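PDB 5TCB: PelA from Pseudomonas aeruginosa, which probably hydrolyses glycosidic bonds through the glycoside hydrolase domain modelled here, one part of a longer protein that probably also has deacetylase activity. Local coordinates for residues L48-V58 with R120-Y129; A130-Q141 with G168-E178. All coordinates share one frame; numbering follows the deposited sequence.

Interaction 1 of 2, residues L48-V58 with R120-Y129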
loop_
_atom_site.group_PDB
_atom_site.type_symbol
_atom_site.label_atom_id
_atom_site.label_comp_id
_atom_site.label_asym_id
_atom_site.label_seq_id
_atom_site.Cartn_x
_atom_site.Cartn_y
_atom_site.Cartn_z
ATOM N N LEU A 48 -7.462 -1.574 5.069
ATOM C CA LEU A 48 -8.085 -0.607 5.955
ATOM C C LEU A 48 -7.039 0.167 6.740
ATOM O O LEU A 48 -5.951 -0.341 7.036
ATOM C CB LEU A 48 -8.998 -1.292 6.965
ATOM C CG LEU A 48 -10.051 -2.162 6.295
ATOM C CD1 LEU A 48 -10.139 -3.495 6.977
ATOM C CD2 LEU A 48 -11.354 -1.435 6.288
ATOM N N GLU A 49 -7.407 1.378 7.138
ATOM C CA GLU A 49 -6.677 2.079 8.188
ATOM C C GLU A 49 -7.197 1.558 9.514
ATOM O O GLU A 49 -8.328 1.865 9.925
ATOM C CB GLU A 49 -6.844 3.590 8.045
ATOM C CG GLU A 49 -6.269 4.398 9.206
ATOM C CD GLU A 49 -4.859 3.986 9.583
ATOM O OE1 GLU A 49 -3.915 4.107 8.767
ATOM O OE2 GLU A 49 -4.698 3.527 10.733
ATOM N N ALA A 50 -6.361 0.783 10.199
ATOM C CA ALA A 50 -6.764 0.087 11.420
ATOM C C ALA A 50 -7.179 1.034 12.551
ATOM O O ALA A 50 -7.919 0.635 13.462
ATOM C CB ALA A 50 -5.613 -0.825 11.869
ATOM N N ALA A 51 -6.715 2.280 12.535
ATOM C CA ALA A 51 -7.115 3.228 13.564
ATOM C C ALA A 51 -8.621 3.428 13.617
ATOM O O ALA A 51 -9.139 3.895 14.633
ATOM C CB ALA A 51 -6.411 4.566 13.323
ATOM N N HIS A 52 -9.341 3.073 12.557
ATOM C CA HIS A 52 -10.777 3.311 12.467
ATOM C C HIS A 52 -11.604 2.057 12.674
ATOM O O HIS A 52 -12.830 2.092 12.480
ATOM C CB HIS A 52 -11.089 3.940 11.117
ATOM C CG HIS A 52 -10.390 5.236 10.926
ATOM N ND1 HIS A 52 -10.458 6.244 11.862
ATOM C CD2 HIS A 52 -9.562 5.676 9.949
ATOM C CE1 HIS A 52 -9.704 7.255 11.465
ATOM N NE2 HIS A 52 -9.156 6.939 10.306
ATOM N N LEU A 53 -10.971 0.944 13.035
ATOM C CA LEU A 53 -11.679 -0.306 13.273
ATOM C C LEU A 53 -11.347 -0.836 14.645
ATOM O O LEU A 53 -10.300 -0.527 15.212
ATOM C CB LEU A 53 -11.299 -1.412 12.289
ATOM C CG LEU A 53 -11.853 -1.380 10.888
ATOM C CD1 LEU A 53 -11.011 -0.425 10.066
ATOM C CD2 LEU A 53 -11.827 -2.788 10.383
ATOM N N LYS A 54 -12.243 -1.641 15.173
ATOM C CA LYS A 54 -11.987 -2.393 16.374
ATOM C C LYS A 54 -11.813 -3.859 16.030
ATOM O O LYS A 54 -12.208 -4.300 14.949
ATOM C CB LYS A 54 -13.141 -2.220 17.368
ATOM C CG LYS A 54 -13.318 -0.798 17.884
ATOM C CD LYS A 54 -12.042 -0.304 18.547
ATOM C CE LYS A 54 -12.161 1.111 19.075
ATOM N NZ LYS A 54 -10.824 1.586 19.515
ATOM N N PRO A 55 -11.236 -4.657 16.931
ATOM C CA PRO A 55 -11.053 -6.078 16.610
ATOM C C PRO A 55 -12.339 -6.799 16.225
ATOM O O PRO A 55 -12.291 -7.704 15.383
ATOM C CB PRO A 55 -10.435 -6.641 17.892
ATOM C CG PRO A 55 -9.674 -5.473 18.465
ATOM C CD PRO A 55 -10.528 -4.273 18.171
ATOM N N ALA A 56 -13.490 -6.434 16.800
ATOM C CA ALA A 56 -14.733 -7.086 16.405
ATOM C C ALA A 56 -15.058 -6.820 14.945
ATOM O O ALA A 56 -15.676 -7.663 14.273
ATOM C CB ALA A 56 -15.890 -6.605 17.279
ATOM N N ASP A 57 -14.686 -5.647 14.441
ATOM C CA ASP A 57 -14.932 -5.334 13.046
ATOM C C ASP A 57 -14.064 -6.209 12.148
ATOM O O ASP A 57 -14.500 -6.669 11.086
ATOM C CB ASP A 57 -14.632 -3.850 12.782
ATOM C CG ASP A 57 -15.445 -2.907 13.658
ATOM O OD1 ASP A 57 -16.619 -3.218 13.994
ATOM O OD2 ASP A 57 -14.913 -1.838 14.001
ATOM N N VAL A 58 -12.798 -6.378 12.524
ATOM C CA VAL A 58 -11.880 -7.208 11.748
ATOM C C VAL A 58 -12.372 -8.648 11.734
ATOM O O VAL A 58 -12.347 -9.325 10.687
ATOM C CB VAL A 58 -10.458 -7.097 12.336
ATOM C CG1 VAL A 58 -9.484 -7.887 11.514
ATOM C CG2 VAL A 58 -10.005 -5.638 12.372
ATOM N N ARG A 120 4.366 -2.405 15.757
ATOM C CA ARG A 120 3.076 -2.147 15.132
ATOM C C ARG A 120 2.555 -3.393 14.429
ATOM O O ARG A 120 1.365 -3.725 14.534
ATOM C CB ARG A 120 3.219 -0.980 14.154
ATOM C CG ARG A 120 1.953 -0.542 13.490
ATOM C CD ARG A 120 1.006 0.101 14.464
ATOM N NE ARG A 120 -0.251 0.472 13.821
ATOM C CZ ARG A 120 -1.440 0.393 14.406
ATOM N NH1 ARG A 120 -1.547 -0.062 15.648
ATOM N NH2 ARG A 120 -2.527 0.759 13.740
ATOM N N ALA A 121 3.431 -4.104 13.723
ATOM C CA ALA A 121 3.006 -5.326 13.064
ATOM C C ALA A 121 2.474 -6.318 14.081
ATOM O O ALA A 121 1.468 -6.978 13.830
ATOM C CB ALA A 121 4.162 -5.929 12.275
ATOM N N ALA A 122 3.154 -6.458 15.224
ATOM C CA ALA A 122 2.681 -7.397 16.235
ATOM C C ALA A 122 1.310 -6.997 16.757
ATOM O O ALA A 122 0.448 -7.855 16.998
ATOM C CB ALA A 122 3.686 -7.474 17.368
ATOM N N GLU A 123 1.097 -5.699 16.985
ATOM C CA GLU A 123 -0.208 -5.249 17.468
ATOM C C GLU A 123 -1.305 -5.529 16.447
ATOM O O GLU A 123 -2.399 -5.963 16.818
ATOM C CB GLU A 123 -0.181 -3.762 17.813
ATOM C CG GLU A 123 0.582 -3.441 19.096
ATOM C CD GLU A 123 0.150 -4.328 20.261
ATOM O OE1 GLU A 123 -1.066 -4.400 20.537
ATOM O OE2 GLU A 123 1.022 -4.975 20.881
ATOM N N LEU A 124 -1.024 -5.287 15.164
ATOM C CA LEU A 124 -2.006 -5.539 14.114
ATOM C C LEU A 124 -2.285 -7.035 13.979
ATOM O O LEU A 124 -3.435 -7.433 13.757
ATOM C CB LEU A 124 -1.511 -4.912 12.810
ATOM C CG LEU A 124 -1.473 -3.381 12.914
ATOM C CD1 LEU A 124 -0.680 -2.814 11.748
ATOM C CD2 LEU A 124 -2.884 -2.781 12.988
ATOM N N ARG A 125 -1.269 -7.880 14.158
ATOM C CA ARG A 125 -1.490 -9.331 14.219
ATOM C C ARG A 125 -2.450 -9.691 15.349
ATOM O O ARG A 125 -3.383 -10.476 15.153
ATOM C CB ARG A 125 -0.166 -10.072 14.384
ATOM C CG ARG A 125 -0.286 -11.608 14.622
ATOM C CD ARG A 125 0.182 -12.006 16.004
ATOM N NE ARG A 125 1.560 -11.585 16.196
ATOM C CZ ARG A 125 2.171 -11.441 17.365
ATOM N NH1 ARG A 125 1.550 -11.725 18.509
ATOM N NH2 ARG A 125 3.425 -11.022 17.380
ATOM N N LYS A 126 -2.227 -9.133 16.541
ATOM C CA LYS A 126 -3.079 -9.455 17.685
ATOM C C LYS A 126 -4.498 -8.973 17.470
ATOM O O LYS A 126 -5.443 -9.567 18.019
ATOM C CB LYS A 126 -2.510 -8.839 18.958
ATOM C CG LYS A 126 -1.192 -9.443 19.387
ATOM C CD LYS A 126 -0.686 -8.693 20.608
ATOM C CE LYS A 126 0.783 -8.742 20.761
ATOM N NZ LYS A 126 1.159 -7.792 21.844
ATOM N N GLN A 127 -4.678 -7.898 16.703
ATOM C CA GLN A 127 -6.012 -7.388 16.404
ATOM C C GLN A 127 -6.780 -8.238 15.407
ATOM O O GLN A 127 -7.977 -7.997 15.220
ATOM C CB GLN A 127 -5.919 -5.980 15.841
ATOM C CG GLN A 127 -5.510 -4.912 16.823
ATOM C CD GLN A 127 -6.146 -3.601 16.437
ATOM O OE1 GLN A 127 -7.331 -3.364 16.720
ATOM N NE2 GLN A 127 -5.395 -2.765 15.745
ATOM N N GLY A 128 -6.138 -9.203 14.760
ATOM C CA GLY A 128 -6.835 -10.109 13.874
ATOM C C GLY A 128 -6.606 -9.877 12.410
ATOM O O GLY A 128 -7.176 -10.607 11.599
ATOM N N TYR A 129 -5.765 -8.927 12.026
ATOM C CA TYR A 129 -5.541 -8.702 10.607
ATOM C C TYR A 129 -4.870 -9.913 9.974
ATOM O O TYR A 129 -4.008 -10.564 10.560
ATOM C CB TYR A 129 -4.713 -7.417 10.372
ATOM C CG TYR A 129 -5.558 -6.210 10.630
ATOM C CD1 TYR A 129 -6.433 -5.743 9.657
ATOM C CD2 TYR A 129 -5.538 -5.567 11.863
ATOM C CE1 TYR A 129 -7.248 -4.659 9.900
ATOM C CE2 TYR A 129 -6.360 -4.500 12.117
ATOM C CZ TYR A 129 -7.216 -4.040 11.133
ATOM O OH TYR A 129 -8.068 -2.969 11.377
HETATM O O HOH W 1 -8.137 -2.330 14.000
HETATM O O HOH W 2 -10.163 -9.709 15.446
#
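The ring of Tyr129 lies against Val58 and Ala50. Val58 CG1 sits over the middle of one ring face, a CH-pi contact 4.2 Å from the Tyr129 centroid and 11° off its normal, while Val58 CG2 presses on the phenol end, 3.4 Å from Tyr129 CZ. Both methyls reach the ring because CG1 stands opposite the Val58 backbone N (chi1 -177°) and CG2 opposite its carbonyl carbon. Ala50 CB touches the same phenol end and also meets Leu124 CD2 at 3.5 Å; Leu48 CD1 comes up near the ring plane, at the edge. Farther out, the Pro55 ring crosses the end of Gln127, with Pro55 CG 3.6 Å from Gln127 OE1.

Two waters supply the polar links. Water 1 is 2.7 Å from Tyr129 OH, in the plane of the ring, and hydrogen-bonds to Ala50 O and Gln127 OE1; water 2 donates to Pro55 O and Gln127 O. Gly128, with positive phi, closes helix 111-126 in a Schellman motif and turns the chain toward Tyr129. At the start of helix 55-63, Asp57 OD2 accepts from the N of the N-cap residue Lys54 at 2.9 Å.

The contact packs the start of helix 55-63 and the turn before it against the end of helix 111-126. Strand 67-73 runs beneath, where Pro68 meets Val58 and Ala70 meets Leu124.

Interaction 2 of 2, residues A130-Q141 with G168-E178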
loop_
_atom_site.group_PDB
_atom_site.type_symbol
_atom_site.label_atom_id
_atom_site.label_comp_id
_atom_site.label_asym_id
_atom_site.label_seq_id
_atom_site.Cartn_x
_atom_site.Cartn_y
_atom_site.Cartn_z
ATOM N N ALA A 130 -5.276 -10.220 8.748
ATOM C CA ALA A 130 -4.678 -11.309 7.989
ATOM C C ALA A 130 -3.418 -10.904 7.253
ATOM O O ALA A 130 -2.718 -11.767 6.708
ATOM C CB ALA A 130 -5.692 -11.847 6.995
ATOM N N GLY A 131 -3.131 -9.615 7.198
ATOM C CA GLY A 131 -1.977 -9.145 6.465
ATOM C C GLY A 131 -1.799 -7.657 6.655
ATOM O O GLY A 131 -2.588 -6.979 7.331
ATOM N N LEU A 132 -0.725 -7.163 6.018
ATOM C CA LEU A 132 -0.360 -5.763 6.032
ATOM C C LEU A 132 -0.225 -5.265 4.605
ATOM O O LEU A 132 0.304 -5.976 3.747
ATOM C CB LEU A 132 0.976 -5.541 6.708
ATOM C CG LEU A 132 1.116 -6.048 8.141
ATOM C CD1 LEU A 132 2.567 -5.947 8.635
ATOM C CD2 LEU A 132 0.192 -5.311 9.059
ATOM N N PHE A 133 -0.715 -4.053 4.367
ATOM C CA PHE A 133 -0.467 -3.349 3.118
ATOM C C PHE A 133 0.703 -2.417 3.370
ATOM O O PHE A 133 0.591 -1.474 4.159
ATOM C CB PHE A 133 -1.686 -2.588 2.624
ATOM C CG PHE A 133 -1.441 -1.884 1.304
ATOM C CD1 PHE A 133 -1.341 -2.610 0.143
ATOM C CD2 PHE A 133 -1.303 -0.519 1.234
ATOM C CE1 PHE A 133 -1.110 -1.995 -1.066
ATOM C CE2 PHE A 133 -1.047 0.104 0.007
ATOM C CZ PHE A 133 -0.978 -0.652 -1.129
ATOM N N LEU A 134 1.817 -2.710 2.744
ATOM C CA LEU A 134 3.078 -2.009 3.010
ATOM C C LEU A 134 3.280 -0.873 2.017
ATOM O O LEU A 134 3.561 -1.099 0.831
ATOM C CB LEU A 134 4.246 -2.994 2.979
ATOM C CG LEU A 134 4.109 -4.188 3.935
ATOM C CD1 LEU A 134 5.343 -5.084 3.798
ATOM C CD2 LEU A 134 3.927 -3.732 5.375
ATOM N N ASP A 135 3.166 0.355 2.513
ATOM C CA ASP A 135 3.272 1.546 1.696
ATOM C C ASP A 135 4.658 2.172 1.845
ATOM O O ASP A 135 5.486 1.772 2.679
ATOM C CB ASP A 135 2.173 2.535 2.106
ATOM C CG ASP A 135 1.868 3.594 1.066
ATOM O OD1 ASP A 135 2.251 3.463 -0.119
ATOM O OD2 ASP A 135 1.204 4.584 1.450
ATOM N N THR A 136 4.873 3.185 1.015
ATOM C CA THR A 136 6.087 4.019 0.933
ATOM C C THR A 136 7.367 3.182 0.878
ATOM O O THR A 136 8.389 3.505 1.485
ATOM C CB THR A 136 6.110 5.098 2.030
ATOM O OG1 THR A 136 6.010 4.538 3.337
ATOM C CG2 THR A 136 4.970 6.077 1.802
ATOM N N LEU A 137 7.338 2.148 0.040
ATOM C CA LEU A 137 8.494 1.299 -0.207
ATOM C C LEU A 137 9.484 1.934 -1.161
ATOM O O LEU A 137 10.572 1.371 -1.361
ATOM C CB LEU A 137 8.056 -0.061 -0.776
ATOM C CG LEU A 137 7.110 -0.827 0.145
ATOM C CD1 LEU A 137 6.787 -2.190 -0.491
ATOM C CD2 LEU A 137 7.685 -1.032 1.548
ATOM N N ASP A 138 9.149 3.067 -1.777
ATOM C CA ASP A 138 10.071 3.754 -2.683
ATOM C C ASP A 138 10.405 5.163 -2.209
ATOM O O ASP A 138 11.031 5.925 -2.957
ATOM C CB ASP A 138 9.515 3.774 -4.120
ATOM C CG ASP A 138 8.167 4.444 -4.243
ATOM O OD1 ASP A 138 7.614 4.925 -3.240
ATOM O OD2 ASP A 138 7.646 4.489 -5.372
ATOM N N SER A 139 10.016 5.530 -0.977
ATOM C CA SER A 139 10.311 6.861 -0.484
ATOM C C SER A 139 11.795 7.069 -0.278
ATOM O O SER A 139 12.244 8.225 -0.276
ATOM C CB SER A 139 9.548 7.128 0.809
ATOM O OG SER A 139 8.164 7.233 0.492
ATOM N N PHE A 140 12.565 5.994 -0.129
ATOM C CA PHE A 140 13.999 6.163 0.027
ATOM C C PHE A 140 14.634 6.775 -1.208
ATOM O O PHE A 140 15.751 7.295 -1.115
ATOM C CB PHE A 140 14.699 4.836 0.371
ATOM C CG PHE A 140 14.799 3.865 -0.772
ATOM C CD1 PHE A 140 13.815 2.921 -0.978
ATOM C CD2 PHE A 140 15.876 3.887 -1.653
ATOM C CE1 PHE A 140 13.881 2.036 -2.032
ATOM C CE2 PHE A 140 15.956 2.995 -2.703
ATOM C CZ PHE A 140 14.948 2.063 -2.902
ATOM N N GLN A 141 13.960 6.736 -2.361
ATOM C CA GLN A 141 14.476 7.374 -3.558
ATOM C C GLN A 141 14.511 8.889 -3.425
ATOM O O GLN A 141 15.114 9.554 -4.277
ATOM C CB GLN A 141 13.656 6.979 -4.791
ATOM C CG GLN A 141 13.631 5.494 -5.088
ATOM C CD GLN A 141 14.799 5.028 -5.900
ATOM O OE1 GLN A 141 15.764 5.760 -6.087
ATOM N NE2 GLN A 141 14.698 3.817 -6.438
ATOM N N GLY A 168 2.305 -15.183 9.961
ATOM C CA GLY A 168 0.880 -15.194 9.790
ATOM C C GLY A 168 0.288 -13.958 9.157
ATOM O O GLY A 168 -0.938 -13.854 9.087
ATOM N N LEU A 169 1.110 -12.992 8.763
ATOM C CA LEU A 169 0.647 -11.805 8.058
ATOM C C LEU A 169 1.031 -11.894 6.590
ATOM O O LEU A 169 2.224 -11.884 6.243
ATOM C CB LEU A 169 1.231 -10.539 8.687
ATOM C CG LEU A 169 0.779 -10.248 10.105
ATOM C CD1 LEU A 169 1.484 -9.016 10.608
ATOM C CD2 LEU A 169 -0.735 -10.022 10.113
ATOM N N LYS A 170 0.031 -11.929 5.715
ATOM C CA LYS A 170 0.322 -11.767 4.291
ATOM C C LYS A 170 0.811 -10.357 4.047
ATOM O O LYS A 170 0.231 -9.403 4.566
ATOM C CB LYS A 170 -0.925 -12.022 3.444
ATOM C CG LYS A 170 -1.407 -13.441 3.467
ATOM C CD LYS A 170 -2.599 -13.623 2.548
ATOM C CE LYS A 170 -3.086 -15.048 2.553
ATOM N NZ LYS A 170 -2.227 -15.887 1.711
ATOM N N LEU A 171 1.882 -10.222 3.263
ATOM C CA LEU A 171 2.462 -8.916 2.960
ATOM C C LEU A 171 2.069 -8.502 1.538
ATOM O O LEU A 171 2.450 -9.138 0.555
ATOM C CB LEU A 171 3.978 -8.929 3.153
ATOM C CG LEU A 171 4.461 -9.353 4.549
ATOM C CD1 LEU A 171 5.966 -9.255 4.627
ATOM C CD2 LEU A 171 3.792 -8.549 5.670
ATOM N N PHE A 172 1.295 -7.432 1.459
ATOM C CA PHE A 172 0.732 -6.896 0.232
ATOM C C PHE A 172 1.532 -5.623 -0.022
ATOM O O PHE A 172 1.363 -4.613 0.670
ATOM C CB PHE A 172 -0.770 -6.679 0.449
ATOM C CG PHE A 172 -1.546 -6.145 -0.721
ATOM C CD1 PHE A 172 -1.012 -5.989 -1.982
ATOM C CD2 PHE A 172 -2.873 -5.821 -0.506
ATOM C CE1 PHE A 172 -1.800 -5.474 -3.011
ATOM C CE2 PHE A 172 -3.677 -5.317 -1.521
ATOM C CZ PHE A 172 -3.144 -5.143 -2.781
ATOM N N PHE A 173 2.478 -5.705 -0.953
ATOM C CA PHE A 173 3.402 -4.597 -1.192
ATOM C C PHE A 173 2.737 -3.538 -2.075
ATOM O O PHE A 173 2.084 -3.878 -3.067
ATOM C CB PHE A 173 4.649 -5.060 -1.943
ATOM C CG PHE A 173 5.699 -5.772 -1.132
ATOM C CD1 PHE A 173 5.404 -6.476 0.011
ATOM C CD2 PHE A 173 7.018 -5.736 -1.566
ATOM C CE1 PHE A 173 6.417 -7.146 0.707
ATOM C CE2 PHE A 173 8.003 -6.401 -0.895
ATOM C CZ PHE A 173 7.708 -7.108 0.239
ATOM N N ASN A 174 2.945 -2.265 -1.751
ATOM C CA ASN A 174 2.745 -1.166 -2.713
ATOM C C ASN A 174 4.056 -0.971 -3.460
ATOM O O ASN A 174 5.021 -0.430 -2.919
ATOM C CB ASN A 174 2.289 0.115 -2.035
ATOM C CG ASN A 174 1.742 1.132 -3.035
ATOM O OD1 ASN A 174 1.645 0.822 -4.231
ATOM N ND2 ASN A 174 1.370 2.315 -2.571
ATOM N N ARG A 175 4.112 -1.443 -4.710
ATOM C CA ARG A 175 5.361 -1.405 -5.501
ATOM C C ARG A 175 6.444 -2.141 -4.710
ATOM O O ARG A 175 6.232 -3.280 -4.282
ATOM C CB ARG A 175 5.716 0.014 -5.891
ATOM C CG ARG A 175 4.732 0.706 -6.764
ATOM C CD ARG A 175 5.205 2.071 -7.120
ATOM N NE ARG A 175 4.278 2.776 -8.005
ATOM C CZ ARG A 175 4.655 3.524 -9.027
ATOM N NH1 ARG A 175 5.945 3.701 -9.317
ATOM N NH2 ARG A 175 3.722 4.118 -9.760
ATOM N N GLY A 176 7.617 -1.567 -4.513
ATOM C CA GLY A 176 8.736 -2.334 -3.990
ATOM C C GLY A 176 9.636 -2.948 -5.033
ATOM O O GLY A 176 10.379 -3.887 -4.730
ATOM N N PHE A 177 9.643 -2.398 -6.244
ATOM C CA PHE A 177 10.347 -3.028 -7.350
ATOM C C PHE A 177 11.832 -3.162 -7.069
ATOM O O PHE A 177 12.482 -4.084 -7.582
ATOM C CB PHE A 177 10.128 -2.221 -8.628
ATOM C CG PHE A 177 8.677 -2.031 -8.991
ATOM C CD1 PHE A 177 7.834 -3.104 -9.060
ATOM C CD2 PHE A 177 8.174 -0.776 -9.256
ATOM C CE1 PHE A 177 6.477 -2.925 -9.357
ATOM C CE2 PHE A 177 6.840 -0.590 -9.579
ATOM C CZ PHE A 177 6.008 -1.642 -9.636
ATOM N N GLU A 178 12.406 -2.224 -6.310
ATOM C CA GLU A 178 13.838 -2.243 -6.064
ATOM C C GLU A 178 14.256 -3.323 -5.070
ATOM O O GLU A 178 15.437 -3.670 -5.015
ATOM C CB GLU A 178 14.293 -0.878 -5.537
ATOM C CG GLU A 178 14.119 0.275 -6.509
ATOM C CD GLU A 178 12.683 0.816 -6.597
ATOM O OE1 GLU A 178 11.798 0.453 -5.767
ATOM O OE2 GLU A 178 12.458 1.597 -7.554
HETATM O O HOH W 3 5.273 1.978 -1.839
HETATM O O HOH W 4 11.539 -0.631 -3.259
HETATM O O HOH W 5 8.294 2.948 -7.525
#
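Lys170 N donates to Ala130 O at 2.9 Å, in the carbonyl plane on a lone pair, and opens a ladder of five backbone bonds that run from Ala130 along strands 131-135 and 170-174. Leu132 uses both its N and its O, on Lys170 O and Phe172 N; Leu134 does likewise with Phe172 O and Asn174 N. On one face the edge of Phe133 points into the face of Phe172, planes at 78°; on the other, Leu134 CD1 lies 3.9 Å from Phe173 CE1. These are neighbouring parallel strands of a beta-alpha-beta unit, joined through helix 145-165, in the eight-stranded parallel sheet of a (beta/alpha)8 (TIM-type) barrel.

Past the ladder, Asp135 OD1 is gripped from opposite faces of its carboxylate, by Thr136 N and by Asn174 ND2 (2.8 Å). With CG anti to the backbone N (chi1 -165°), the Asn174 amide lies alongside that carboxylate. Tyr71 OH bonds to Asp135 OD2, and Glu193 takes a further bond from Asn174 ND2. Water 3 accepts from Leu137 N and donates to Asn174 O at 2.7 Å; water 4 joins Leu137 O to Glu178 OE1. Asp138 OD2 and Arg175 NH1 meet through water 5, while Arg175 NH2 bonds to Glu193 O.

Interaction 1 ends where interaction 2 begins: Tyr129 closes the first and Ala130 opens the second, so helix 111-126 leads through the Gly128 turn straight into strand 131-135. Their centres are about 17 Å apart, yet the two pack directly. Leu124 CD1 touches Leu132 CD2 at 3.8 Å, laying the helix on the leucine face of the strand; Leu169 CD2 comes within 3.3 Å of Tyr129 O. The centre of interaction 1 is about 16 Å from the centre of the chain, that of interaction 2 about 6 Å. Asp135 and Asn174 lie at the C-terminal ends of their strands, where (beta/alpha)8-barrel enzymes carry their active sites, though neither is established here as catalytic.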